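Local atomic coordinates of amino acid adenylation domain-containing protein (PDB entry 6ULY), a protein that probably activates a branched-chain alpha-keto acid as its acyl adenylate, serving as the first adenylation domain of a keto acid-selecting nonribosomal peptide synthetase. Residues T391-N396 against D435-T440. Numbering follows the deposited sequence.
Sequences TIRIVN and DGWFHT. With SO4 (sulfate ion), chain K.
The side chain of Arg393 lies lengthwise over one face of the Trp437 indole, aliphatic part on the benzene ring and charge on the pyrrole ring. Its methylene carbon CD sits 3.6 Å from the centroid of the six-membered ring, a CH-pi contact, while CZ stands 3.5 Å from that of the five-membered ring. Guanidinium and indole are nearly parallel, 3° apart, making this cation-pi contact a true stack. CG, between the backbone N and the carbonyl carbon (chi1 74°), and a chain extended from there to NE carry the arginine along the indole. The stack sets the plane of the guanidinium, and the NE bond to Gln411 OE1 should help hold it there. Gln411 NE2 bonds to His439 ND1, so the two ends of one amide link both segments. His439 NE2 bonds to Glu457 OE2 and, weakly, to sulfate O4 (3.3 Å), an ion probably from the crystallisation liquor. At the far end of the indole, Trp437 CH2 meets Thr391 CG2 at 3.7 Å. The stack passes over strand 408-413, joining Arg393 on strand 391-395 to Trp437 near the start of strand 438-447, on one face of the five-stranded antiparallel sheet in an adenylation domain of the ANL superfamily.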
ATOM      1  N   THR A 391      17.147  -3.453  21.601  1.00 34.41           N
ATOM      2  CA  THR A 391      17.098  -2.046  21.964  1.00 37.28           C
ATOM      3  C   THR A 391      15.902  -1.419  21.264  1.00 35.27           C
ATOM      4  O   THR A 391      15.691  -1.642  20.068  1.00 38.33           O
ATOM      5  CB  THR A 391      18.386  -1.307  21.577  1.00 37.54           C
ATOM      6  OG1 THR A 391      19.528  -2.045  22.032  1.00 40.65           O
ATOM      7  CG2 THR A 391      18.407   0.060  22.220  1.00 34.81           C
ATOM      8  N   ILE A 392      15.116  -0.657  22.012  1.00 37.15           N
ATOM      9  CA  ILE A 392      13.992   0.086  21.464  1.00 39.83           C
ATOM     10  C   ILE A 392      14.289   1.567  21.619  1.00 37.38           C
ATOM     11  O   ILE A 392      14.914   1.988  22.598  1.00 40.43           O
ATOM     12  CB  ILE A 392      12.667  -0.273  22.166  1.00 39.25           C
ATOM     13  CG1 ILE A 392      12.494  -1.792  22.206  1.00 45.90           C
ATOM     14  CG2 ILE A 392      11.502   0.402  21.459  1.00 36.94           C
ATOM     15  CD1 ILE A 392      11.228  -2.238  22.862  1.00 42.43           C
ATOM     16  N   ARG A 393      13.843   2.360  20.648  1.00 36.77           N
ATOM     17  CA  ARG A 393      13.909   3.807  20.773  1.00 40.23           C
ATOM     18  C   ARG A 393      12.666   4.411  20.140  1.00 40.14           C
ATOM     19  O   ARG A 393      11.994   3.790  19.313  1.00 42.48           O
ATOM     20  CB  ARG A 393      15.186   4.386  20.140  1.00 38.04           C
ATOM     21  CG  ARG A 393      15.197   4.415  18.617  1.00 45.49           C
ATOM     22  CD  ARG A 393      16.399   5.201  18.095  1.00 41.21           C
ATOM     23  NE  ARG A 393      16.400   5.316  16.639  1.00 43.96           N
ATOM     24  CZ  ARG A 393      17.340   5.941  15.936  1.00 47.08           C
ATOM     25  NH1 ARG A 393      18.371   6.511  16.548  1.00 43.82           N
ATOM     26  NH2 ARG A 393      17.252   5.995  14.615  1.00 40.42           N
ATOM     27  N   ILE A 394      12.363   5.633  20.565  1.00 38.96           N
ATOM     28  CA  ILE A 394      11.238   6.408  20.063  1.00 44.28           C
ATOM     29  C   ILE A 394      11.802   7.673  19.427  1.00 43.07           C
ATOM     30  O   ILE A 394      12.567   8.402  20.070  1.00 43.24           O
ATOM     31  CB  ILE A 394      10.248   6.757  21.190  1.00 42.11           C
ATOM     32  CG1 ILE A 394       9.919   5.519  22.036  1.00 45.60           C
ATOM     33  CG2 ILE A 394       8.993   7.385  20.613  1.00 41.60           C
ATOM     34  CD1 ILE A 394       9.135   4.437  21.310  1.00 42.71           C
ATOM     35  N   VAL A 395      11.430   7.933  18.171  1.00 43.60           N
ATOM     36  CA  VAL A 395      11.954   9.064  17.415  1.00 44.26           C
ATOM     37  C   VAL A 395      10.800   9.874  16.840  1.00 47.41           C
ATOM     38  O   VAL A 395       9.667   9.401  16.731  1.00 42.76           O
ATOM     39  CB  VAL A 395      12.902   8.617  16.281  1.00 41.64           C
ATOM     40  CG1 VAL A 395      14.110   7.900  16.852  1.00 43.52           C
ATOM     41  CG2 VAL A 395      12.168   7.729  15.286  1.00 45.46           C
ATOM     42  N   ASN A 396      11.110  11.112  16.450  1.00 45.80           N
ATOM     43  CA  ASN A 396      10.104  12.037  15.959  1.00 51.36           C
ATOM     44  C   ASN A 396      10.078  12.039  14.429  1.00 50.39           C
ATOM     45  O   ASN A 396      10.696  11.195  13.770  1.00 45.26           O
ATOM     46  CB  ASN A 396      10.352  13.443  16.522  1.00 54.75           C
ATOM     47  CG  ASN A 396      11.665  14.051  16.052  1.00 48.35           C
ATOM     48  OD1 ASN A 396      12.283  13.589  15.092  1.00 48.01           O
ATOM     49  ND2 ASN A 396      12.094  15.103  16.737  1.00 51.23           N
ATOM     50  N   ASP A 435      22.113   2.518  10.958  1.00 64.33           N
ATOM     51  CA  ASP A 435      22.675   2.126  12.246  1.00 69.57           C
ATOM     52  C   ASP A 435      21.893   0.980  12.876  1.00 65.99           C
ATOM     53  O   ASP A 435      21.879   0.834  14.103  1.00 57.02           O
ATOM     54  CB  ASP A 435      22.725   3.325  13.197  1.00 72.15           C
ATOM     55  CG  ASP A 435      23.714   3.125  14.335  1.00 90.48           C
ATOM     56  OD1 ASP A 435      24.916   2.938  14.050  1.00 92.11           O
ATOM     57  OD2 ASP A 435      23.290   3.156  15.510  1.00 94.90           O
ATOM     58  N   GLY A 436      21.242   0.165  12.048  1.00 63.07           N
ATOM     59  CA  GLY A 436      20.619  -1.057  12.520  1.00 60.17           C
ATOM     60  C   GLY A 436      19.227  -0.906  13.085  1.00 53.88           C
ATOM     61  O   GLY A 436      18.760  -1.809  13.786  1.00 51.33           O
ATOM     62  N   TRP A 437      18.539   0.197  12.798  1.00 46.38           N
ATOM     63  CA  TRP A 437      17.237   0.475  13.390  1.00 47.15           C
ATOM     64  C   TRP A 437      16.129   0.040  12.440  1.00 48.75           C
ATOM     65  O   TRP A 437      16.023   0.560  11.325  1.00 41.78           O
ATOM     66  CB  TRP A 437      17.098   1.958  13.729  1.00 48.35           C
ATOM     67  CG  TRP A 437      17.928   2.358  14.899  1.00 51.59           C
ATOM     68  CD1 TRP A 437      19.072   3.098  14.877  1.00 54.69           C
ATOM     69  CD2 TRP A 437      17.686   2.031  16.272  1.00 46.33           C
ATOM     70  NE1 TRP A 437      19.557   3.255  16.152  1.00 56.16           N
ATOM     71  CE2 TRP A 437      18.725   2.610  17.027  1.00 45.94           C
ATOM     72  CE3 TRP A 437      16.688   1.307  16.937  1.00 40.44           C
ATOM     73  CZ2 TRP A 437      18.796   2.491  18.412  1.00 45.97           C
ATOM     74  CZ3 TRP A 437      16.763   1.187  18.314  1.00 40.74           C
ATOM     75  CH2 TRP A 437      17.810   1.776  19.037  1.00 45.29           C
ATOM     76  N   PHE A 438      15.302  -0.905  12.893  1.00 40.63           N
ATOM     77  CA  PHE A 438      14.152  -1.362  12.126  1.00 41.72           C
ATOM     78  C   PHE A 438      12.945  -0.491  12.448  1.00 38.75           C
ATOM     79  O   PHE A 438      12.592  -0.315  13.618  1.00 42.25           O
ATOM     80  CB  PHE A 438      13.825  -2.828  12.420  1.00 42.64           C
ATOM     81  CG  PHE A 438      12.553  -3.285  11.777  1.00 39.93           C
ATOM     82  CD1 PHE A 438      12.550  -3.740  10.471  1.00 43.10           C
ATOM     83  CD2 PHE A 438      11.353  -3.220  12.462  1.00 41.65           C
ATOM     84  CE1 PHE A 438      11.374  -4.146   9.868  1.00 44.74           C
ATOM     85  CE2 PHE A 438      10.173  -3.625  11.863  1.00 46.01           C
ATOM     86  CZ  PHE A 438      10.186  -4.086  10.565  1.00 42.24           C
ATOM     87  N   HIS A 439      12.309   0.034  11.406  1.00 45.09           N
ATOM     88  CA  HIS A 439      11.179   0.944  11.543  1.00 45.68           C
ATOM     89  C   HIS A 439       9.891   0.135  11.597  1.00 40.39           C
ATOM     90  O   HIS A 439       9.527  -0.526  10.620  1.00 40.02           O
ATOM     91  CB  HIS A 439      11.150   1.927  10.372  1.00 50.54           C
ATOM     92  CG  HIS A 439      10.299   3.134  10.613  1.00 58.65           C
ATOM     93  ND1 HIS A 439      10.723   4.201  11.376  1.00 63.48           N
ATOM     94  CD2 HIS A 439       9.055   3.450  10.182  1.00 60.83           C
ATOM     95  CE1 HIS A 439       9.775   5.120  11.409  1.00 66.92           C
ATOM     96  NE2 HIS A 439       8.752   4.689  10.692  1.00 70.96           N
ATOM     97  N   THR A 440       9.198   0.193  12.737  1.00 44.20           N
ATOM     98  CA  THR A 440       8.043  -0.670  12.953  1.00 44.35           C
ATOM     99  C   THR A 440       6.788  -0.140  12.280  1.00 45.38           C
ATOM    100  O   THR A 440       5.915  -0.928  11.901  1.00 48.65           O
ATOM    101  CB  THR A 440       7.765  -0.830  14.447  1.00 41.85           C
ATOM    102  OG1 THR A 440       7.423   0.446  15.007  1.00 41.17           O
ATOM    103  CG2 THR A 440       8.977  -1.403  15.167  1.00 42.60           C
TER
HETATM  104  S   SO4 K 709       8.521   7.749   8.623  1.00101.01           S
HETATM  105  O1  SO4 K 709       9.687   7.248   7.913  1.00 93.80           O
HETATM  106  O2  SO4 K 709       8.096   9.001   8.053  1.00113.76           O
HETATM  107  O3  SO4 K 709       8.822   7.951  10.019  1.00 89.01           O
HETATM  108  O4  SO4 K 709       7.465   6.788   8.508  1.00 83.61           O